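Local coordinates for uncharacterized protein SPO1766 (Silicibacter pomeroyi, PDB 3DNX) that is of unknown function but belongs to the MmcB-like family of the PDDEXK nuclease clan and is probably linked to DNA repair, at residues Trp72-Val86 with Leu94-Ala106. Numbering follows the deposited sequence.
Sequences WQGYLEWCDRYFWAV and LLPAESGLLIADA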
ATOM      1  N   TRP A  72      17.048  -2.716  19.774  1.00 31.74           N
ATOM      2  CA  TRP A  72      16.325  -3.542  18.795  1.00 30.62           C
ATOM      3  C   TRP A  72      15.229  -4.387  19.435  1.00 29.24           C
ATOM      4  O   TRP A  72      14.253  -4.729  18.776  1.00 28.58           O
ATOM      5  CB  TRP A  72      17.288  -4.477  18.001  1.00 30.33           C
ATOM      6  CG  TRP A  72      17.923  -5.527  18.854  1.00 29.23           C
ATOM      7  CD1 TRP A  72      19.077  -5.414  19.583  1.00 29.94           C
ATOM      8  CD2 TRP A  72      17.420  -6.849  19.105  1.00 28.17           C
ATOM      9  NE1 TRP A  72      19.309  -6.577  20.293  1.00 27.93           N
ATOM     10  CE2 TRP A  72      18.310  -7.474  20.018  1.00 29.02           C
ATOM     11  CE3 TRP A  72      16.289  -7.546  18.684  1.00 30.65           C
ATOM     12  CZ2 TRP A  72      18.105  -8.773  20.504  1.00 28.93           C
ATOM     13  CZ3 TRP A  72      16.088  -8.846  19.158  1.00 31.23           C
ATOM     14  CH2 TRP A  72      16.998  -9.448  20.048  1.00 29.10           C
ATOM     15  N   GLN A  73      15.410  -4.783  20.689  1.00 28.41           N
ATOM     16  CA  GLN A  73      14.351  -5.544  21.354  1.00 28.68           C
ATOM     17  C   GLN A  73      13.012  -4.768  21.382  1.00 27.89           C
ATOM     18  O   GLN A  73      11.964  -5.391  21.451  1.00 27.19           O
ATOM     19  CB  GLN A  73      14.763  -6.012  22.728  1.00 29.10           C
ATOM     20  CG  GLN A  73      15.514  -7.336  22.637  1.00 32.33           C
ATOM     21  CD  GLN A  73      16.444  -7.553  23.779  1.00 36.45           C
ATOM     22  OE1 GLN A  73      16.253  -8.461  24.587  1.00 39.10           O
ATOM     23  NE2 GLN A  73      17.474  -6.713  23.870  1.00 40.07           N
ATOM     24  N   GLY A  74      13.072  -3.437  21.268  1.00 27.12           N
ATOM     25  CA  GLY A  74      11.875  -2.597  21.165  1.00 27.41           C
ATOM     26  C   GLY A  74      11.065  -2.771  19.901  1.00 27.35           C
ATOM     27  O   GLY A  74       9.876  -2.391  19.864  1.00 27.03           O
ATOM     28  N   TYR A  75      11.683  -3.327  18.858  1.00 26.61           N
ATOM     29  CA  TYR A  75      10.947  -3.655  17.652  1.00 26.99           C
ATOM     30  C   TYR A  75      10.043  -4.878  17.802  1.00 27.21           C
ATOM     31  O   TYR A  75       9.100  -5.043  17.041  1.00 26.79           O
ATOM     32  CB  TYR A  75      11.867  -3.916  16.470  1.00 27.27           C
ATOM     33  CG  TYR A  75      12.770  -2.792  16.051  1.00 27.75           C
ATOM     34  CD1 TYR A  75      14.151  -2.975  16.022  1.00 28.90           C
ATOM     35  CD2 TYR A  75      12.262  -1.561  15.633  1.00 30.26           C
ATOM     36  CE1 TYR A  75      15.008  -1.972  15.602  1.00 29.21           C
ATOM     37  CE2 TYR A  75      13.129  -0.528  15.211  1.00 29.26           C
ATOM     38  CZ  TYR A  75      14.496  -0.743  15.208  1.00 31.18           C
ATOM     39  OH  TYR A  75      15.385   0.227  14.805  1.00 29.57           O
ATOM     40  N   LEU A  76      10.333  -5.737  18.768  1.00 27.33           N
ATOM     41  CA  LEU A  76       9.625  -7.015  18.897  1.00 27.22           C
ATOM     42  C   LEU A  76       8.098  -6.918  19.049  1.00 26.79           C
ATOM     43  O   LEU A  76       7.347  -7.721  18.469  1.00 26.50           O
ATOM     44  CB  LEU A  76      10.249  -7.814  20.056  1.00 27.40           C
ATOM     45  CG  LEU A  76      11.718  -8.239  19.815  1.00 26.60           C
ATOM     46  CD1 LEU A  76      12.211  -9.238  20.875  1.00 25.98           C
ATOM     47  CD2 LEU A  76      11.887  -8.817  18.402  1.00 25.85           C
ATOM     48  N   GLU A  77       7.648  -5.950  19.844  1.00 26.70           N
ATOM     49  CA  GLU A  77       6.244  -5.750  20.096  1.00 27.00           C
ATOM     50  C   GLU A  77       5.477  -5.217  18.886  1.00 27.17           C
ATOM     51  O   GLU A  77       4.259  -5.079  18.940  1.00 26.94           O
ATOM     52  CB  GLU A  77       6.043  -4.813  21.303  1.00 27.76           C
ATOM     53  CG  GLU A  77       6.557  -3.365  21.155  1.00 27.43           C
ATOM     54  CD  GLU A  77       5.961  -2.455  22.218  1.00 30.96           C
ATOM     55  OE1 GLU A  77       4.829  -2.755  22.674  1.00 29.86           O
ATOM     56  OE2 GLU A  77       6.605  -1.448  22.599  1.00 31.00           O
ATOM     57  N   TRP A  78       6.180  -4.907  17.805  1.00 27.84           N
ATOM     58  CA  TRP A  78       5.549  -4.348  16.613  1.00 28.52           C
ATOM     59  C   TRP A  78       5.529  -5.310  15.437  1.00 29.51           C
ATOM     60  O   TRP A  78       5.279  -4.871  14.317  1.00 29.23           O
ATOM     61  CB  TRP A  78       6.262  -3.056  16.212  1.00 28.34           C
ATOM     62  CG  TRP A  78       6.183  -2.038  17.276  1.00 27.70           C
ATOM     63  CD1 TRP A  78       7.195  -1.621  18.082  1.00 28.32           C
ATOM     64  CD2 TRP A  78       5.007  -1.327  17.699  1.00 28.02           C
ATOM     65  NE1 TRP A  78       6.727  -0.679  18.979  1.00 26.63           N
ATOM     66  CE2 TRP A  78       5.390  -0.483  18.764  1.00 26.73           C
ATOM     67  CE3 TRP A  78       3.666  -1.325  17.280  1.00 26.37           C
ATOM     68  CZ2 TRP A  78       4.497   0.360  19.399  1.00 28.27           C
ATOM     69  CZ3 TRP A  78       2.783  -0.489  17.900  1.00 27.45           C
ATOM     70  CH2 TRP A  78       3.195   0.343  18.964  1.00 28.83           C
ATOM     71  N   CYS A  79       5.797  -6.600  15.689  1.00 30.37           N
ATOM     72  CA  CYS A  79       5.831  -7.607  14.630  1.00 30.52           C
ATOM     73  C   CYS A  79       5.512  -9.009  15.133  1.00 30.62           C
ATOM     74  O   CYS A  79       5.499  -9.258  16.323  1.00 30.35           O
ATOM     75  CB  CYS A  79       7.192  -7.599  13.916  1.00 29.95           C
ATOM     76  SG  CYS A  79       8.628  -8.007  14.927  1.00 33.52           S
ATOM     77  N   ASP A  80       5.158  -9.890  14.208  1.00 30.59           N
ATOM     78  CA  ASP A  80       5.013 -11.301  14.487  1.00 30.05           C
ATOM     79  C   ASP A  80       6.385 -11.974  14.468  1.00 30.40           C
ATOM     80  O   ASP A  80       6.633 -12.844  15.283  1.00 30.16           O
ATOM     81  CB  ASP A  80       4.118 -11.974  13.458  1.00 30.00           C
ATOM     82  CG  ASP A  80       2.730 -11.433  13.459  1.00 29.91           C
ATOM     83  OD1 ASP A  80       2.096 -11.351  14.541  1.00 29.20           O
ATOM     84  OD2 ASP A  80       2.251 -11.119  12.379  1.00 28.27           O
ATOM     85  N   ARG A  81       7.262 -11.556  13.550  1.00 29.42           N
ATOM     86  CA  ARG A  81       8.609 -12.105  13.410  1.00 30.31           C
ATOM     87  C   ARG A  81       9.587 -10.964  13.134  1.00 30.99           C
ATOM     88  O   ARG A  81       9.284 -10.060  12.378  1.00 30.71           O
ATOM     89  CB  ARG A  81       8.682 -13.123  12.282  1.00 28.64           C
ATOM     90  CG  ARG A  81       7.785 -14.336  12.477  1.00 30.72           C
ATOM     91  CD  ARG A  81       8.118 -15.414  11.481  1.00 30.48           C
ATOM     92  NE  ARG A  81       7.034 -16.370  11.303  1.00 32.15           N
ATOM     93  CZ  ARG A  81       7.037 -17.641  11.695  1.00 32.66           C
ATOM     94  NH1 ARG A  81       5.977 -18.396  11.463  1.00 32.79           N
ATOM     95  NH2 ARG A  81       8.082 -18.182  12.269  1.00 32.58           N
ATOM     96  N   TYR A  82      10.716 -11.011  13.813  1.00 31.70           N
ATOM     97  CA  TYR A  82      11.823 -10.050  13.704  1.00 31.79           C
ATOM     98  C   TYR A  82      13.083 -10.708  13.145  1.00 32.08           C
ATOM     99  O   TYR A  82      13.529 -11.792  13.621  1.00 31.39           O
ATOM    100  CB  TYR A  82      12.149  -9.461  15.087  1.00 32.61           C
ATOM    101  CG  TYR A  82      13.311  -8.528  15.034  1.00 31.46           C
ATOM    102  CD1 TYR A  82      13.138  -7.208  14.683  1.00 35.19           C
ATOM    103  CD2 TYR A  82      14.607  -8.973  15.343  1.00 34.21           C
ATOM    104  CE1 TYR A  82      14.217  -6.339  14.600  1.00 34.13           C
ATOM    105  CE2 TYR A  82      15.688  -8.125  15.245  1.00 34.41           C
ATOM    106  CZ  TYR A  82      15.473  -6.795  14.911  1.00 35.70           C
ATOM    107  OH  TYR A  82      16.523  -5.924  14.828  1.00 36.52           O
ATOM    108  N   PHE A  83      13.652 -10.069  12.114  1.00 32.04           N
ATOM    109  CA  PHE A  83      14.826 -10.560  11.376  1.00 31.79           C
ATOM    110  C   PHE A  83      15.874  -9.480  11.254  1.00 32.70           C
ATOM    111  O   PHE A  83      15.552  -8.266  11.149  1.00 30.72           O
ATOM    112  CB  PHE A  83      14.541 -10.936   9.923  1.00 31.81           C
ATOM    113  CG  PHE A  83      13.487 -11.994   9.735  1.00 30.72           C
ATOM    114  CD1 PHE A  83      13.819 -13.280   9.367  1.00 31.33           C
ATOM    115  CD2 PHE A  83      12.142 -11.667   9.890  1.00 31.26           C
ATOM    116  CE1 PHE A  83      12.828 -14.244   9.165  1.00 31.56           C
ATOM    117  CE2 PHE A  83      11.158 -12.611   9.684  1.00 28.69           C
ATOM    118  CZ  PHE A  83      11.498 -13.906   9.342  1.00 31.86           C
ATOM    119  N   TRP A  84      17.130  -9.942  11.233  1.00 31.67           N
ATOM    120  CA  TRP A  84      18.245  -9.166  10.708  1.00 32.90           C
ATOM    121  C   TRP A  84      18.462  -9.514   9.249  1.00 32.20           C
ATOM    122  O   TRP A  84      18.168 -10.626   8.846  1.00 32.23           O
ATOM    123  CB  TRP A  84      19.515  -9.439  11.484  1.00 34.68           C
ATOM    124  CG  TRP A  84      19.394  -9.218  12.947  1.00 34.01           C
ATOM    125  CD1 TRP A  84      19.107 -10.153  13.876  1.00 36.49           C
ATOM    126  CD2 TRP A  84      19.562  -7.976  13.651  1.00 34.58           C
ATOM    127  NE1 TRP A  84      19.093  -9.579  15.135  1.00 37.61           N
ATOM    128  CE2 TRP A  84      19.342  -8.236  15.004  1.00 35.18           C
ATOM    129  CE3 TRP A  84      19.871  -6.668  13.253  1.00 36.93           C
ATOM    130  CZ2 TRP A  84      19.446  -7.245  15.974  1.00 37.41           C
ATOM    131  CZ3 TRP A  84      19.952  -5.684  14.208  1.00 37.27           C
ATOM    132  CH2 TRP A  84      19.733  -5.969  15.541  1.00 36.57           C
ATOM    133  N   ALA A  85      18.928  -8.551   8.463  1.00 31.59           N
ATOM    134  CA  ALA A  85      19.387  -8.786   7.076  1.00 31.92           C
ATOM    135  C   ALA A  85      20.785  -8.152   6.955  1.00 30.84           C
ATOM    136  O   ALA A  85      20.963  -6.985   7.251  1.00 30.63           O
ATOM    137  CB  ALA A  85      18.413  -8.202   6.036  1.00 31.84           C
ATOM    138  N   VAL A  86      21.757  -8.964   6.557  1.00 31.32           N
ATOM    139  CA  VAL A  86      23.157  -8.573   6.422  1.00 30.64           C
ATOM    140  C   VAL A  86      23.730  -9.194   5.164  1.00 31.95           C
ATOM    141  O   VAL A  86      23.148 -10.144   4.594  1.00 31.88           O
ATOM    142  CB  VAL A  86      23.988  -9.021   7.652  1.00 31.36           C
ATOM    143  CG1 VAL A  86      23.421  -8.393   8.946  1.00 30.90           C
ATOM    144  CG2 VAL A  86      24.079 -10.553   7.776  1.00 26.79           C
ATOM    145  N   LEU A  94      27.630 -12.936  15.544  1.00 32.63           N
ATOM    146  CA  LEU A  94      27.496 -11.896  16.578  1.00 34.26           C
ATOM    147  C   LEU A  94      26.075 -11.412  16.744  1.00 34.34           C
ATOM    148  O   LEU A  94      25.780 -10.760  17.724  1.00 34.35           O
ATOM    149  CB  LEU A  94      28.417 -10.711  16.262  1.00 34.39           C
ATOM    150  CG  LEU A  94      29.919 -11.076  16.229  1.00 36.53           C
ATOM    151  CD1 LEU A  94      30.758  -9.792  16.231  1.00 38.24           C
ATOM    152  CD2 LEU A  94      30.403 -12.033  17.356  1.00 39.11           C
ATOM    153  N   LEU A  95      25.186 -11.717  15.787  1.00 34.27           N
ATOM    154  CA  LEU A  95      23.792 -11.284  15.921  1.00 34.20           C
ATOM    155  C   LEU A  95      23.080 -12.156  16.999  1.00 35.17           C
ATOM    156  O   LEU A  95      23.439 -13.329  17.211  1.00 33.79           O
ATOM    157  CB  LEU A  95      23.051 -11.336  14.603  1.00 32.57           C
ATOM    158  CG  LEU A  95      23.610 -10.499  13.471  1.00 33.16           C
ATOM    159  CD1 LEU A  95      23.055 -10.917  12.017  1.00 32.52           C
ATOM    160  CD2 LEU A  95      23.326  -9.040  13.777  1.00 32.37           C
ATOM    161  N   PRO A  96      22.079 -11.570  17.681  1.00 35.81           N
ATOM    162  CA  PRO A  96      21.297 -12.308  18.695  1.00 37.22           C
ATOM    163  C   PRO A  96      20.769 -13.664  18.155  1.00 38.57           C
ATOM    164  O   PRO A  96      20.160 -13.717  17.069  1.00 37.83           O
ATOM    165  CB  PRO A  96      20.131 -11.385  18.982  1.00 37.53           C
ATOM    166  CG  PRO A  96      20.588 -10.017  18.598  1.00 37.95           C
ATOM    167  CD  PRO A  96      21.652 -10.176  17.538  1.00 37.38           C
ATOM    168  N   ALA A  97      20.983 -14.719  18.929  1.00 39.21           N
ATOM    169  CA  ALA A  97      20.628 -16.069  18.537  1.00 40.64           C
ATOM    170  C   ALA A  97      19.137 -16.258  18.289  1.00 41.69           C
ATOM    171  O   ALA A  97      18.754 -17.080  17.462  1.00 43.45           O
ATOM    172  CB  ALA A  97      21.071 -17.019  19.617  1.00 40.53           C
ATOM    173  N   GLU A  98      18.325 -15.497  19.014  1.00 42.61           N
ATOM    174  CA  GLU A  98      16.852 -15.604  19.018  0.50 43.01           C
ATOM    175  C   GLU A  98      16.191 -14.980  17.791  1.00 42.97           C
ATOM    176  O   GLU A  98      15.025 -15.245  17.505  1.00 45.71           O
ATOM    177  CB  GLU A  98      16.270 -14.983  20.305  0.50 42.81           C
ATOM    178  CG  GLU A  98      16.983 -13.700  20.837  0.50 43.53           C
ATOM    179  CD  GLU A  98      18.384 -13.969  21.433  0.50 42.38           C
ATOM    180  OE1 GLU A  98      18.675 -15.113  21.819  0.50 44.03           O
ATOM    181  OE2 GLU A  98      19.204 -13.042  21.487  0.50 42.48           O
ATOM    182  N   SER A  99      16.929 -14.130  17.086  1.00 41.41           N
ATOM    183  CA  SER A  99      16.445 -13.445  15.907  1.00 40.17           C
ATOM    184  C   SER A  99      16.462 -14.294  14.641  1.00 37.08           C
ATOM    185  O   SER A  99      17.224 -15.241  14.503  1.00 35.17           O
ATOM    186  CB  SER A  99      17.321 -12.223  15.683  1.00 40.72           C
ATOM    187  OG  SER A  99      17.232 -11.386  16.836  1.00 45.53           O
ATOM    188  N   GLY A 100      15.587 -13.953  13.717  1.00 34.07           N
ATOM    189  CA  GLY A 100      15.678 -14.456  12.364  1.00 32.64           C
ATOM    190  C   GLY A 100      16.826 -13.802  11.606  1.00 31.97           C
ATOM    191  O   GLY A 100      17.366 -12.790  12.046  1.00 29.99           O
ATOM    192  N   LEU A 101      17.229 -14.421  10.484  1.00 31.37           N
ATOM    193  CA  LEU A 101      18.365 -13.926   9.742  1.00 31.04           C
ATOM    194  C   LEU A 101      18.225 -14.167   8.265  1.00 30.64           C
ATOM    195  O   LEU A 101      17.998 -15.311   7.816  1.00 30.06           O
ATOM    196  CB  LEU A 101      19.680 -14.583  10.260  1.00 30.97           C
ATOM    197  CG  LEU A 101      21.016 -14.159   9.593  1.00 32.31           C
ATOM    198  CD1 LEU A 101      21.326 -12.665   9.781  1.00 31.26           C
ATOM    199  CD2 LEU A 101      22.234 -15.001  10.150  1.00 30.70           C
ATOM    200  N   LEU A 102      18.445 -13.099   7.496  1.00 30.07           N
ATOM    201  CA  LEU A 102      18.577 -13.199   6.061  1.00 30.81           C
ATOM    202  C   LEU A 102      19.962 -12.773   5.673  1.00 30.99           C
ATOM    203  O   LEU A 102      20.522 -11.846   6.263  1.00 30.71           O
ATOM    204  CB  LEU A 102      17.581 -12.287   5.292  1.00 32.25           C
ATOM    205  CG  LEU A 102      16.092 -12.624   5.322  1.00 32.98           C
ATOM    206  CD1 LEU A 102      15.494 -12.112   6.597  1.00 36.62           C
ATOM    207  CD2 LEU A 102      15.396 -12.003   4.163  1.00 33.97           C
ATOM    208  N   ILE A 103      20.506 -13.445   4.676  1.00 30.41           N
ATOM    209  CA  ILE A 103      21.682 -12.943   3.981  1.00 31.12           C
ATOM    210  C   ILE A 103      21.226 -12.332   2.657  1.00 30.61           C
ATOM    211  O   ILE A 103      20.516 -12.983   1.890  1.00 30.06           O
ATOM    212  CB  ILE A 103      22.723 -14.060   3.717  1.00 31.37           C
ATOM    213  CG1 ILE A 103      23.063 -14.862   4.989  1.00 32.21           C
ATOM    214  CG2 ILE A 103      23.947 -13.475   3.046  1.00 30.76           C
ATOM    215  CD1 ILE A 103      23.774 -14.080   6.026  1.00 32.10           C
ATOM    216  N   ALA A 104      21.610 -11.079   2.410  1.00 31.06           N
ATOM    217  CA  ALA A 104      21.055 -10.284   1.328  1.00 31.30           C
ATOM    218  C   ALA A 104      22.155  -9.505   0.605  1.00 32.07           C
ATOM    219  O   ALA A 104      23.289  -9.358   1.113  1.00 29.94           O
ATOM    220  CB  ALA A 104      19.986  -9.305   1.882  1.00 30.94           C
ATOM    221  N   ASP A 105      21.810  -9.064  -0.604  1.00 31.99           N
ATOM    222  CA  ASP A 105      22.555  -8.025  -1.337  1.00 32.72           C
ATOM    223  C   ASP A 105      21.546  -7.224  -2.148  1.00 31.93           C
ATOM    224  O   ASP A 105      20.370  -7.361  -1.902  1.00 31.12           O
ATOM    225  CB  ASP A 105      23.702  -8.598  -2.200  1.00 33.33           C
ATOM    226  CG  ASP A 105      23.237  -9.549  -3.320  1.00 34.59           C
ATOM    227  OD1 ASP A 105      22.051  -9.622  -3.701  1.00 33.45           O
ATOM    228  OD2 ASP A 105      24.109 -10.249  -3.862  1.00 37.52           O
ATOM    229  N   ALA A 106      21.987  -6.409  -3.113  1.00 31.51           N
ATOM    230  CA  ALA A 106      21.048  -5.559  -3.841  1.00 31.02           C
ATOM    231  C   ALA A 106      20.136  -6.361  -4.737  1.00 30.32           C
ATOM    232  O   ALA A 106      19.153  -5.816  -5.177  1.00 30.88           O
ATOM    233  CB  ALA A 106      21.775  -4.471  -4.673  1.00 32.43           C
TER
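Trp84 fills a hollow that the chain from Leu95 to Ser99 builds beside strand 81-86. Its CG lies anti to the carbonyl carbon (chi1 -55°), which brings the indole alongside that chain. Leu95, branched and apolar, sets CD2 over one face, 4.0 Å from the centroid of the five-membered ring in a CH-pi contact, while the hydroxyl of Tyr82 lies above the opposite face toward the rim. Small Ser99 fits at the indole edge, its OG 3.1 Å from Trp84 NE1 and close to the plane.

Pro96 packs against both tryptophans, Trp84 and Trp72. Its CD meets the NE1 side of Trp84, and its CG sits 3.4 Å from CZ2 of Trp72, lying above that ring toward its rim. CZ2 of Trp84 reaches the same face of Trp72. The compact, rigid pyrrolidine suits this place beside two indoles and also begins the type I turn from Pro96 to Ser99 that leads into strand 100-104.

Further along this side of the sheet, the other CD of Leu95, CD1, meets Val86 CG1 tip to tip, and Val86 CG2 touches CD1 of both Leu101 and Ile103. On the other side, Leu102 CD1 packs 3.4 Å from Phe83 CD1, and that phenyl ring occupies the space a side chain at Gly100 would need. Small Ala85 leaves room for helix 12-26, where it touches Val20.

Five backbone hydrogen bonds run from Gly100 N to Tyr82 O through Ala104 N to Val86 O. The bond from Trp84 N approaches Gly100 O from 47° out of the carbonyl plane. Strands 81-86 and 100-104 are thus parallel neighbours in the central mixed sheet, an arrangement consistent with the alpha/beta core of the PDDEXK nuclease-like fold.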